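Local structure of HAT1-interacting factor 1 (Saccharomyces cerevisiae, 4NQ0) at residues N73-N78 with N200-N205; S174-H179 with L263-T268; E184-L189 with A213-G218; H307-L312 with Q332-I337. The protein acts as a nuclear histone chaperone for H3 and H4, belongs to the histone acetyltransferase B complex, and takes part in chromatin assembly and telomere silencing. All coordinates share one frame; numbering follows the deposited sequence.

Interaction 1 (N73-N78 with N200-N205); sequences NMEVQN and NDLYEN
Glu75 sends its CG trans to the backbone nitrogen (chi1 -173°) and then bends at chi2 (58°), which lays its methylene group over Tyr203 and turns its carboxylate back to Leu202. Tyr203, with its own CG beside the backbone N, reaches across from helix 202-218 until the ring comes under that methylene. The result is a CH-pi contact: Glu75 CG stands 3.6 Å from the centroid of the Tyr203 ring, over the face but displaced toward the phenol end, so that its nearest ring atom is Tyr203 CZ at 3.4 Å. Carboxylate and ring are steeply inclined, their planes 67° apart. The carboxylate meets Leu202 instead: Glu75 OE1 lies 3.2 Å from Leu202 CD1, an oxygen resting on a methyl group, and Leu202 CB packs alongside Glu75 CB. Met74 adds a looser apolar touch, its CB 4.5 Å from Leu202 CD1.

At the start of helix 202-218, Asp201 is the N-cap: its OD1 accepts from Glu204 N at 2.7 Å, nearly straight, although the donor comes from above the carboxylate plane. Leu202 also leans on Val71, and Tyr203 on Tyr72 and on Ile245 of helix 229-248. The C-terminal end of helix 61-77 thus packs against the first turn of helix 202-218, helices far apart in the sequence but neighbours in this all-helical TPR fold of the NASP family.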
loop_
_atom_site.group_PDB
_atom_site.type_symbol
_atom_site.label_atom_id
_atom_site.label_comp_id
_atom_site.label_asym_id
_atom_site.label_seq_id
_atom_site.Cartn_x
_atom_site.Cartn_y
_atom_site.Cartn_z
ATOM N N ASN A 73 -8.440 -5.654 -9.006
ATOM C CA ASN A 73 -9.904 -5.710 -9.016
ATOM C C ASN A 73 -10.499 -6.652 -10.061
ATOM O O ASN A 73 -11.614 -7.148 -9.881
ATOM C CB ASN A 73 -10.487 -4.308 -9.160
ATOM C CG ASN A 73 -10.701 -3.641 -7.824
ATOM O OD1 ASN A 73 -11.547 -4.077 -7.044
ATOM N ND2 ASN A 73 -9.935 -2.585 -7.545
ATOM N N MET A 74 -9.757 -6.887 -11.142
ATOM C CA MET A 74 -10.132 -7.877 -12.147
ATOM C C MET A 74 -10.109 -9.271 -11.536
ATOM O O MET A 74 -10.982 -10.096 -11.820
ATOM C CB MET A 74 -9.181 -7.837 -13.357
ATOM C CG MET A 74 -9.457 -6.726 -14.369
ATOM S SD MET A 74 -8.106 -6.508 -15.566
ATOM C CE MET A 74 -8.065 -8.122 -16.351
ATOM N N GLU A 75 -9.102 -9.539 -10.709
ATOM C CA GLU A 75 -8.964 -10.852 -10.087
ATOM C C GLU A 75 -10.042 -11.052 -9.027
ATOM O O GLU A 75 -10.644 -12.125 -8.951
ATOM C CB GLU A 75 -7.569 -11.022 -9.481
ATOM C CG GLU A 75 -7.273 -12.426 -8.944
ATOM C CD GLU A 75 -7.408 -13.524 -9.995
ATOM O OE1 GLU A 75 -7.065 -13.294 -11.174
ATOM O OE2 GLU A 75 -7.852 -14.632 -9.632
ATOM N N VAL A 76 -10.287 -10.020 -8.219
ATOM C CA VAL A 76 -11.366 -10.048 -7.233
ATOM C C VAL A 76 -12.675 -10.430 -7.926
ATOM O O VAL A 76 -13.351 -11.374 -7.510
ATOM C CB VAL A 76 -11.526 -8.687 -6.499
ATOM C CG1 VAL A 76 -12.837 -8.636 -5.731
ATOM C CG2 VAL A 76 -10.358 -8.443 -5.556
ATOM N N GLN A 77 -13.003 -9.707 -8.996
ATOM C CA GLN A 77 -14.194 -9.994 -9.815
ATOM C C GLN A 77 -14.199 -11.404 -10.405
ATOM O O GLN A 77 -15.262 -12.004 -10.545
ATOM C CB GLN A 77 -14.343 -8.978 -10.954
ATOM C CG GLN A 77 -15.015 -7.669 -10.550
ATOM C CD GLN A 77 -15.432 -6.830 -11.751
ATOM O OE1 GLN A 77 -14.951 -7.037 -12.871
ATOM N NE2 GLN A 77 -16.334 -5.881 -11.525
ATOM N N ASN A 78 -13.025 -11.929 -10.750
ATOM C CA ASN A 78 -12.909 -13.310 -11.239
ATOM C C ASN A 78 -12.844 -14.329 -10.090
ATOM O O ASN A 78 -12.205 -15.378 -10.227
ATOM C CB ASN A 78 -11.671 -13.465 -12.137
ATOM C CG ASN A 78 -11.713 -12.574 -13.372
ATOM O OD1 ASN A 78 -12.675 -11.837 -13.600
ATOM N ND2 ASN A 78 -10.658 -12.640 -14.175
ATOM N N ASN A 200 -1.149 -14.950 -16.370
ATOM C CA ASN A 200 -0.798 -15.713 -15.172
ATOM C C ASN A 200 -1.419 -15.132 -13.896
ATOM O O ASN A 200 -2.629 -14.888 -13.847
ATOM C CB ASN A 200 0.726 -15.823 -15.056
ATOM C CG ASN A 200 1.377 -16.217 -16.355
ATOM O OD1 ASN A 200 1.144 -17.309 -16.881
ATOM N ND2 ASN A 200 2.200 -15.325 -16.892
ATOM N N ASP A 201 -0.603 -14.896 -12.871
ATOM C CA ASP A 201 -1.107 -14.536 -11.553
ATOM C C ASP A 201 -1.253 -13.022 -11.452
ATOM O O ASP A 201 -0.264 -12.303 -11.366
ATOM C CB ASP A 201 -0.151 -15.073 -10.483
ATOM C CG ASP A 201 -0.659 -14.853 -9.081
ATOM O OD1 ASP A 201 -1.059 -13.719 -8.755
ATOM O OD2 ASP A 201 -0.647 -15.820 -8.293
ATOM N N LEU A 202 -2.499 -12.554 -11.452
ATOM C CA LEU A 202 -2.804 -11.125 -11.441
ATOM C C LEU A 202 -2.432 -10.453 -10.113
ATOM O O LEU A 202 -1.982 -9.308 -10.105
ATOM C CB LEU A 202 -4.283 -10.890 -11.768
ATOM C CG LEU A 202 -4.729 -11.335 -13.172
ATOM C CD1 LEU A 202 -6.221 -11.165 -13.357
ATOM C CD2 LEU A 202 -3.973 -10.568 -14.248
ATOM N N TYR A 203 -2.615 -11.158 -9.000
ATOM C CA TYR A 203 -2.155 -10.652 -7.701
ATOM C C TYR A 203 -0.655 -10.370 -7.752
ATOM O O TYR A 203 -0.208 -9.280 -7.391
ATOM C CB TYR A 203 -2.453 -11.648 -6.563
ATOM C CG TYR A 203 -3.923 -11.842 -6.237
ATOM C CD1 TYR A 203 -4.778 -10.754 -6.109
ATOM C CD2 TYR A 203 -4.451 -13.115 -6.032
ATOM C CE1 TYR A 203 -6.128 -10.927 -5.796
ATOM C CE2 TYR A 203 -5.799 -13.297 -5.723
ATOM C CZ TYR A 203 -6.626 -12.198 -5.601
ATOM O OH TYR A 203 -7.956 -12.357 -5.301
ATOM N N GLU A 204 0.108 -11.350 -8.224
ATOM C CA GLU A 204 1.542 -11.210 -8.359
ATOM C C GLU A 204 1.856 -10.021 -9.255
ATOM O O GLU A 204 2.722 -9.202 -8.938
ATOM C CB GLU A 204 2.142 -12.491 -8.947
ATOM C CG GLU A 204 3.665 -12.476 -9.103
ATOM C CD GLU A 204 4.213 -13.674 -9.869
ATOM O OE1 GLU A 204 3.436 -14.399 -10.528
ATOM O OE2 GLU A 204 5.437 -13.890 -9.822
ATOM N N ASN A 205 1.135 -9.933 -10.373
ATOM C CA ASN A 205 1.314 -8.842 -11.341
ATOM C C ASN A 205 1.093 -7.465 -10.724
ATOM O O ASN A 205 1.911 -6.565 -10.891
ATOM C CB ASN A 205 0.381 -9.040 -12.539
ATOM C CG ASN A 205 0.704 -10.309 -13.335
ATOM O OD1 ASN A 205 1.727 -10.957 -13.112
ATOM N ND2 ASN A 205 -0.173 -10.663 -14.256
#

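Interaction 2 (S174-H179 with L263-T268); sequences SPANEH and LGYYKT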
loop_
_atom_site.group_PDB
_atom_site.type_symbol
_atom_site.label_atom_id
_atom_site.label_comp_id
_atom_site.label_asym_id
_atom_site.label_seq_id
_atom_site.Cartn_x
_atom_site.Cartn_y
_atom_site.Cartn_z
ATOM N N SER A 174 8.091 3.316 15.779
ATOM C CA SER A 174 8.867 4.433 15.266
ATOM C C SER A 174 8.438 4.826 13.852
ATOM O O SER A 174 7.847 4.025 13.134
ATOM C CB SER A 174 10.357 4.092 15.252
ATOM O OG SER A 174 10.821 3.842 16.561
ATOM N N PRO A 175 8.733 6.077 13.460
ATOM C CA PRO A 175 8.635 6.502 12.072
ATOM C C PRO A 175 9.663 5.811 11.172
ATOM O O PRO A 175 10.698 5.334 11.653
ATOM C CB PRO A 175 8.922 8.008 12.139
ATOM C CG PRO A 175 8.575 8.409 13.524
ATOM C CD PRO A 175 8.919 7.224 14.373
ATOM N N ALA A 176 9.370 5.774 9.877
ATOM C CA ALA A 176 10.268 5.185 8.892
ATOM C C ALA A 176 11.520 6.045 8.778
ATOM O O ALA A 176 11.429 7.255 8.579
ATOM C CB ALA A 176 9.582 5.081 7.543
ATOM N N ASN A 177 12.684 5.418 8.914
ATOM C CA ASN A 177 13.962 6.127 8.783
ATOM C C ASN A 177 14.323 6.427 7.329
ATOM O O ASN A 177 13.716 5.891 6.396
ATOM C CB ASN A 177 15.100 5.352 9.462
ATOM C CG ASN A 177 15.074 3.878 9.135
ATOM O OD1 ASN A 177 14.262 3.129 9.683
ATOM N ND2 ASN A 177 15.948 3.452 8.234
ATOM N N GLU A 178 15.326 7.292 7.165
ATOM C CA GLU A 178 15.823 7.749 5.860
ATOM C C GLU A 178 15.957 6.675 4.771
ATOM O O GLU A 178 15.831 7.001 3.590
ATOM C CB GLU A 178 17.184 8.447 6.034
ATOM N N HIS A 179 16.226 5.420 5.141
ATOM C CA HIS A 179 16.428 4.369 4.130
ATOM C C HIS A 179 15.404 3.240 4.188
ATOM O O HIS A 179 14.878 2.907 5.258
ATOM C CB HIS A 179 17.837 3.781 4.196
ATOM C CG HIS A 179 18.205 2.999 2.972
ATOM N ND1 HIS A 179 18.398 3.594 1.743
ATOM C CD2 HIS A 179 18.377 1.669 2.778
ATOM C CE1 HIS A 179 18.688 2.666 0.848
ATOM N NE2 HIS A 179 18.685 1.490 1.452
ATOM N N LEU A 263 2.457 2.460 7.887
ATOM C CA LEU A 263 2.316 3.152 9.154
ATOM C C LEU A 263 3.578 3.955 9.476
ATOM O O LEU A 263 3.493 5.116 9.844
ATOM C CB LEU A 263 1.984 2.131 10.247
ATOM C CG LEU A 263 1.567 2.592 11.641
ATOM C CD1 LEU A 263 0.228 3.333 11.654
ATOM C CD2 LEU A 263 1.501 1.358 12.558
ATOM N N GLY A 264 4.750 3.356 9.313
ATOM C CA GLY A 264 6.008 4.089 9.487
ATOM C C GLY A 264 6.135 5.321 8.596
ATOM O O GLY A 264 6.655 6.351 9.023
ATOM N N TYR A 265 5.670 5.225 7.352
ATOM C CA TYR A 265 5.747 6.353 6.427
ATOM C C TYR A 265 4.796 7.475 6.831
ATOM O O TYR A 265 5.165 8.644 6.801
ATOM C CB TYR A 265 5.492 5.910 4.978
ATOM C CG TYR A 265 6.761 5.470 4.281
ATOM C CD1 TYR A 265 7.577 6.395 3.634
ATOM C CD2 TYR A 265 7.162 4.142 4.291
ATOM C CE1 TYR A 265 8.739 6.008 3.010
ATOM C CE2 TYR A 265 8.331 3.747 3.669
ATOM C CZ TYR A 265 9.117 4.694 3.035
ATOM O OH TYR A 265 10.264 4.316 2.403
ATOM N N TYR A 266 3.582 7.120 7.227
ATOM C CA TYR A 266 2.616 8.130 7.656
ATOM C C TYR A 266 3.118 8.874 8.891
ATOM O O TYR A 266 2.826 10.046 9.078
ATOM C CB TYR A 266 1.264 7.484 7.951
ATOM C CG TYR A 266 0.562 6.870 6.754
ATOM C CD1 TYR A 266 0.578 7.486 5.512
ATOM C CD2 TYR A 266 -0.169 5.698 6.886
ATOM C CE1 TYR A 266 -0.080 6.924 4.413
ATOM C CE2 TYR A 266 -0.832 5.142 5.803
ATOM C CZ TYR A 266 -0.782 5.769 4.564
ATOM O OH TYR A 266 -1.455 5.242 3.487
ATOM N N LYS A 267 3.889 8.192 9.729
ATOM C CA LYS A 267 4.448 8.809 10.938
ATOM C C LYS A 267 5.596 9.789 10.700
ATOM O O LYS A 267 5.988 10.503 11.619
ATOM C CB LYS A 267 4.872 7.729 11.922
ATOM C CG LYS A 267 3.694 7.148 12.690
ATOM C CD LYS A 267 4.131 5.923 13.473
ATOM C CE LYS A 267 3.259 5.680 14.695
ATOM N NZ LYS A 267 3.579 4.345 15.317
ATOM N N THR A 268 6.127 9.845 9.484
ATOM C CA THR A 268 7.104 10.883 9.132
ATOM C C THR A 268 6.405 12.162 8.678
ATOM O O THR A 268 7.054 13.178 8.427
ATOM C CB THR A 268 8.029 10.437 7.990
ATOM O OG1 THR A 268 7.274 10.351 6.774
ATOM C CG2 THR A 268 8.692 9.080 8.310
HETATM O O HOH W 1 5.575 3.009 12.810
#
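Ala176 and Gly264 meet backbone to backbone: Ala176 N donates to Gly264 O at 2.9 Å, with an N-H...O angle of 162°, and the donor stands well above the carbonyl plane, 54° out of it. The backbones come close here, the CA atoms of Pro175 and Gly264 4.4 Å apart. From this bond Ala176 points its methyl group into the helix surface, and CB settles over the centre of one face of the Tyr265 ring, 4.2 Å from the centroid, as a CH-pi contact. The ring's hydroxyl is hydrogen-bonded to Asp180, just beyond 174-179.

This is an irregular segment strapped over the C-terminal end of helix 252-266, and it joins the part of the chain important for binding histones to the region that interacts with H2A-H2B. Thr268 CG2 lies 3.3 Å from Ala176 O, while Thr268 OG1, at chi1 69°, turns back to donate to Tyr265 O in its carbonyl plane at 2.7 Å. That carbonyl also accepts from Thr268 N, so two bonds from one residue grip it. Pro175 rests its ring on Lys267, with the two CB atoms 4.1 Å apart and the side chains crossing nearly at right angles. The lysine runs out extended to hydrogen-bond Phe173 O, and a water that donates to Ser174 O accepts a weak bond from Lys267 NZ.

Interaction 3 (E184-L189 with A213-G218); sequences EDVSQL and ALMLLG
Apolar packing around one methionine, with a single water bridging the two backbones, joins the loop ahead of helix 202-218 to the C-terminal part of that same helix, within or just before the predicted first TPR repeat. Met215 goes in among the residues of the loop. Its chain leaves with CG trans to the backbone N (chi1 165°), continues extended through chi2 and then turns at chi3, so that the sulfur and the terminal methyl group meet different neighbours. Met215 SD lies 3.6 Å from Leu189 CB and as near to Leu189 CD1. The methyl group CE is set against the acidic side chain of Glu184, 3.6 Å from Glu184 OE1, with Gln188 CB a little farther off. Nearer the backbone, Met215 CG packs on Val186 CA at 3.6 Å and beside Glu184 O.

That Glu184 carbonyl is also held by the water, which donates to Glu184 O and to Met215 O, 2.7 Å from each, and so links loop and helix where their backbones draw nearest. The loop keeps its own shape through an Asx turn: Asp185 OD2 accepts from Ser187 N with its anti lone pair, at 2.9 Å, and the short 3-10 segment 186-188 follows.

Beside the methionine, Leu216 meets Leu189 at about a right angle, their CD2 atoms 4.0 Å apart. Both leucines continue onto Phe64 of helix 61-77. Helix 202-218 thus carries the loop on Met215 and Leu216, helix 61-77 on Leu216, and helix 229-248 on Leu214.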
loop_
_atom_site.group_PDB
_atom_site.type_symbol
_atom_site.label_atom_id
_atom_site.label_comp_id
_atom_site.label_asym_id
_atom_site.label_seq_id
_atom_site.Cartn_x
_atom_site.Cartn_y
_atom_site.Cartn_z
ATOM N N GLU A 184 13.488 -0.353 -5.010
ATOM C CA GLU A 184 14.488 -0.777 -5.990
ATOM C C GLU A 184 15.049 0.419 -6.735
ATOM O O GLU A 184 14.410 1.471 -6.810
ATOM C CB GLU A 184 13.879 -1.730 -7.014
ATOM C CG GLU A 184 13.256 -2.999 -6.461
ATOM C CD GLU A 184 12.572 -3.809 -7.555
ATOM O OE1 GLU A 184 13.120 -3.864 -8.680
ATOM O OE2 GLU A 184 11.486 -4.379 -7.301
ATOM N N ASP A 185 16.239 0.241 -7.301
ATOM C CA ASP A 185 16.833 1.221 -8.197
ATOM C C ASP A 185 16.012 1.310 -9.466
ATOM O O ASP A 185 15.519 0.303 -9.976
ATOM C CB ASP A 185 18.271 0.828 -8.568
ATOM C CG ASP A 185 19.048 1.974 -9.204
ATOM O OD1 ASP A 185 19.965 2.492 -8.538
ATOM O OD2 ASP A 185 18.759 2.366 -10.356
ATOM N N VAL A 186 15.913 2.524 -9.998
ATOM C CA VAL A 186 15.120 2.783 -11.190
ATOM C C VAL A 186 15.657 2.067 -12.439
ATOM O O VAL A 186 14.968 1.990 -13.458
ATOM C CB VAL A 186 14.973 4.294 -11.436
ATOM C CG1 VAL A 186 16.283 4.899 -11.944
ATOM C CG2 VAL A 186 13.823 4.549 -12.389
ATOM N N SER A 187 16.879 1.535 -12.355
ATOM C CA SER A 187 17.429 0.689 -13.421
ATOM C C SER A 187 16.636 -0.605 -13.641
ATOM O O SER A 187 16.730 -1.204 -14.707
ATOM C CB SER A 187 18.900 0.350 -13.141
ATOM O OG SER A 187 19.032 -0.525 -12.033
ATOM N N GLN A 188 15.858 -1.031 -12.645
ATOM C CA GLN A 188 15.107 -2.284 -12.741
ATOM C C GLN A 188 13.651 -2.093 -13.210
ATOM O O GLN A 188 12.860 -3.036 -13.201
ATOM C CB GLN A 188 15.196 -3.040 -11.412
ATOM C CG GLN A 188 16.580 -3.692 -11.214
ATOM C CD GLN A 188 16.839 -4.172 -9.803
ATOM O OE1 GLN A 188 15.911 -4.440 -9.031
ATOM N NE2 GLN A 188 18.107 -4.284 -9.455
ATOM N N LEU A 189 13.332 -0.875 -13.654
ATOM C CA LEU A 189 12.012 -0.506 -14.167
ATOM C C LEU A 189 11.730 -1.208 -15.488
ATOM O O LEU A 189 12.589 -1.229 -16.367
ATOM C CB LEU A 189 11.985 1.011 -14.404
ATOM C CG LEU A 189 10.662 1.726 -14.726
ATOM C CD1 LEU A 189 9.673 1.607 -13.583
ATOM C CD2 LEU A 189 10.936 3.190 -15.036
ATOM N N ALA A 213 5.983 1.313 -8.776
ATOM C CA ALA A 213 5.487 2.596 -8.242
ATOM C C ALA A 213 6.391 3.113 -7.116
ATOM O O ALA A 213 6.745 4.305 -7.088
ATOM C CB ALA A 213 4.055 2.477 -7.761
ATOM N N LEU A 214 6.768 2.211 -6.211
ATOM C CA LEU A 214 7.643 2.539 -5.089
ATOM C C LEU A 214 8.971 3.039 -5.597
ATOM O O LEU A 214 9.493 4.037 -5.127
ATOM C CB LEU A 214 7.927 1.310 -4.221
ATOM C CG LEU A 214 6.902 0.859 -3.198
ATOM C CD1 LEU A 214 7.388 -0.449 -2.579
ATOM C CD2 LEU A 214 6.679 1.925 -2.121
ATOM N N MET A 215 9.528 2.285 -6.534
ATOM C CA MET A 215 10.788 2.630 -7.179
ATOM C C MET A 215 10.748 4.072 -7.675
ATOM O O MET A 215 11.665 4.848 -7.416
ATOM C CB MET A 215 11.032 1.634 -8.322
ATOM C CG MET A 215 12.085 1.970 -9.355
ATOM S SD MET A 215 11.897 0.863 -10.789
ATOM C CE MET A 215 11.995 -0.758 -10.015
ATOM N N LEU A 216 9.675 4.428 -8.370
ATOM C CA LEU A 216 9.545 5.757 -8.976
ATOM C C LEU A 216 9.333 6.857 -7.921
ATOM O O LEU A 216 10.010 7.891 -7.945
ATOM C CB LEU A 216 8.412 5.749 -10.009
ATOM C CG LEU A 216 8.703 4.899 -11.254
ATOM C CD1 LEU A 216 7.445 4.583 -12.056
ATOM C CD2 LEU A 216 9.749 5.593 -12.133
ATOM N N LEU A 217 8.405 6.622 -6.998
ATOM C CA LEU A 217 8.122 7.561 -5.912
ATOM C C LEU A 217 9.330 7.771 -4.993
ATOM O O LEU A 217 9.589 8.887 -4.551
ATOM C CB LEU A 217 6.926 7.070 -5.082
ATOM C CG LEU A 217 5.557 7.088 -5.764
ATOM C CD1 LEU A 217 4.554 6.235 -4.998
ATOM C CD2 LEU A 217 5.045 8.519 -5.901
ATOM N N GLY A 218 10.067 6.695 -4.726
ATOM C CA GLY A 218 11.217 6.729 -3.823
ATOM C C GLY A 218 12.555 7.140 -4.436
ATOM O O GLY A 218 13.533 7.347 -3.714
HETATM O O HOH W 2 14.252 4.157 -6.895
#

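Interaction 4 (H307-L312 with Q332-I337); sequences HAKALL and QIQDDI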
loop_
_atom_site.group_PDB
_atom_site.type_symbol
_atom_site.label_atom_id
_atom_site.label_comp_id
_atom_site.label_asym_id
_atom_site.label_seq_id
_atom_site.Cartn_x
_atom_site.Cartn_y
_atom_site.Cartn_z
ATOM N N HIS A 307 -2.691 -2.249 22.000
ATOM C CA HIS A 307 -2.117 -0.999 21.539
ATOM C C HIS A 307 -3.084 -0.272 20.590
ATOM O O HIS A 307 -3.298 0.926 20.707
ATOM C CB HIS A 307 -0.784 -1.277 20.845
ATOM C CG HIS A 307 -0.302 -0.150 19.991
ATOM N ND1 HIS A 307 0.374 0.936 20.504
ATOM C CD2 HIS A 307 -0.414 0.066 18.659
ATOM C CE1 HIS A 307 0.664 1.771 19.521
ATOM N NE2 HIS A 307 0.201 1.264 18.391
ATOM N N ALA A 308 -3.661 -1.011 19.648
ATOM C CA ALA A 308 -4.533 -0.430 18.645
ATOM C C ALA A 308 -5.853 0.013 19.284
ATOM O O ALA A 308 -6.362 1.084 18.967
ATOM C CB ALA A 308 -4.775 -1.433 17.498
ATOM N N LYS A 309 -6.387 -0.810 20.186
ATOM C CA LYS A 309 -7.580 -0.456 20.967
ATOM C C LYS A 309 -7.411 0.874 21.717
ATOM O O LYS A 309 -8.268 1.736 21.636
ATOM C CB LYS A 309 -7.916 -1.573 21.945
ATOM C CG LYS A 309 -9.059 -1.278 22.906
ATOM C CD LYS A 309 -9.340 -2.487 23.785
ATOM C CE LYS A 309 -10.382 -2.162 24.856
ATOM N NZ LYS A 309 -10.685 -3.334 25.696
ATOM N N ALA A 310 -6.289 1.040 22.407
ATOM C CA ALA A 310 -6.013 2.266 23.150
ATOM C C ALA A 310 -5.966 3.461 22.226
ATOM O O ALA A 310 -6.514 4.513 22.535
ATOM C CB ALA A 310 -4.696 2.150 23.917
ATOM N N LEU A 311 -5.301 3.289 21.090
ATOM C CA LEU A 311 -5.180 4.349 20.113
ATOM C C LEU A 311 -6.542 4.794 19.570
ATOM O O LEU A 311 -6.807 5.990 19.480
ATOM C CB LEU A 311 -4.295 3.894 18.966
ATOM C CG LEU A 311 -4.018 4.989 17.942
ATOM C CD1 LEU A 311 -3.311 6.175 18.611
ATOM C CD2 LEU A 311 -3.198 4.427 16.794
ATOM N N LEU A 312 -7.383 3.825 19.204
ATOM C CA LEU A 312 -8.708 4.106 18.654
ATOM C C LEU A 312 -9.641 4.676 19.707
ATOM O O LEU A 312 -10.450 5.560 19.403
ATOM C CB LEU A 312 -9.338 2.857 18.029
ATOM C CG LEU A 312 -9.077 2.679 16.531
ATOM C CD1 LEU A 312 -9.025 1.197 16.163
ATOM C CD2 LEU A 312 -10.142 3.395 15.709
ATOM N N GLN A 332 -14.383 -4.580 16.293
ATOM C CA GLN A 332 -13.652 -5.688 15.680
ATOM C C GLN A 332 -12.368 -6.016 16.442
ATOM O O GLN A 332 -12.026 -7.183 16.629
ATOM C CB GLN A 332 -13.300 -5.363 14.227
ATOM C CG GLN A 332 -12.557 -6.482 13.517
ATOM C CD GLN A 332 -13.417 -7.727 13.349
ATOM O OE1 GLN A 332 -13.166 -8.768 13.969
ATOM N NE2 GLN A 332 -14.444 -7.617 12.517
ATOM N N ILE A 333 -11.653 -4.987 16.869
ATOM C CA ILE A 333 -10.424 -5.191 17.641
ATOM C C ILE A 333 -10.734 -5.925 18.937
ATOM O O ILE A 333 -9.976 -6.791 19.345
ATOM C CB ILE A 333 -9.689 -3.868 17.903
ATOM C CG1 ILE A 333 -9.131 -3.314 16.589
ATOM C CG2 ILE A 333 -8.521 -4.051 18.852
ATOM C CD1 ILE A 333 -8.914 -1.816 16.613
ATOM N N GLN A 334 -11.873 -5.617 19.554
ATOM C CA GLN A 334 -12.279 -6.321 20.756
ATOM C C GLN A 334 -12.589 -7.792 20.438
ATOM O O GLN A 334 -12.259 -8.682 21.224
ATOM C CB GLN A 334 -13.491 -5.648 21.409
ATOM C CG GLN A 334 -13.831 -6.213 22.791
ATOM C CD GLN A 334 -12.713 -6.014 23.801
ATOM O OE1 GLN A 334 -12.206 -4.903 23.966
ATOM N NE2 GLN A 334 -12.326 -7.093 24.489
ATOM N N ASP A 335 -13.222 -8.048 19.294
ATOM C CA ASP A 335 -13.438 -9.434 18.854
ATOM C C ASP A 335 -12.092 -10.145 18.690
ATOM O O ASP A 335 -11.936 -11.287 19.111
ATOM C CB ASP A 335 -14.193 -9.502 17.531
ATOM C CG ASP A 335 -15.540 -8.819 17.586
ATOM O OD1 ASP A 335 -16.072 -8.601 18.698
ATOM O OD2 ASP A 335 -16.062 -8.490 16.500
ATOM N N ASP A 336 -11.118 -9.450 18.105
ATOM C CA ASP A 336 -9.788 -10.033 17.910
ATOM C C ASP A 336 -9.157 -10.443 19.246
ATOM O O ASP A 336 -8.596 -11.544 19.368
ATOM C CB ASP A 336 -8.869 -9.068 17.155
ATOM C CG ASP A 336 -9.410 -8.683 15.790
ATOM O OD1 ASP A 336 -10.207 -9.444 15.218
ATOM O OD2 ASP A 336 -9.032 -7.614 15.279
ATOM N N ILE A 337 -9.274 -9.568 20.244
ATOM C CA ILE A 337 -8.766 -9.843 21.584
ATOM C C ILE A 337 -9.476 -11.062 22.174
ATOM O O ILE A 337 -8.830 -12.012 22.617
ATOM C CB ILE A 337 -8.945 -8.622 22.517
ATOM C CG1 ILE A 337 -7.974 -7.512 22.113
ATOM C CG2 ILE A 337 -8.723 -9.012 23.976
ATOM C CD1 ILE A 337 -8.282 -6.171 22.723
#
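Lys309 reaches from helix 298-316 to Gln334 on helix 323-344, its NZ donating to Gln334 OE1 at 2.8 Å. The bond uses a lone pair in the plane of the amide carbonyl, at a C=O...N angle of 145°. The lysine is fully extended from CB to its tip, while the glutamine bends at chi2 (62°) to bring its oxygen round. Along the way the lysine stem also makes apolar contacts: Lys309 CB lies 4.0 Å from Ile333 CG2, and Lys309 CD lies 4.0 Å from Ile337 CD1, Lys309 and Ile337 crossing nearly at right angles. Next to the stem, Ile333 CD1 also touches Ala308 CB at 4.2 Å.

Segments 307-312 and 332-337 run nearly antiparallel, 157° between their directions, their axes approaching to 10.0 Å. Leu330 lies against both Lys309 and Leu312, and Ile337 is backed by Leu302 and Phe305. Asp336 pairs with Arg291 in a salt bridge, and Ala308 rests on Cys287 of helix 273-290.

The contact is mixed: aliphatic groups meet across it with a polar bond beside them, and the cationic end of Lys309 is taken up by a neutral amide, so this bond brings no opposing charge.

Overall arrangement
From the N terminus, the chain first enters interaction 1 at the end of helix 61-77, and that contact closes only at 200-205, spanning a segment that is largely unmodelled. Before it closes, interactions 2 and 3 have both opened, at 174-179 and 184-189, so each crosses interaction 1. After interaction 1 closes, interaction 3 closes at 213-218, before interaction 2 does so at 263-268. Interactions 1 and 3 share helix 202-218, with their centres about 22 Å apart, whereas interaction 2 ties the preceding loop to helix 252-266. Interaction 4 follows in series, pairing helices 298-316 and 323-344 toward the C terminus, its centre about 35 Å from that of interaction 3.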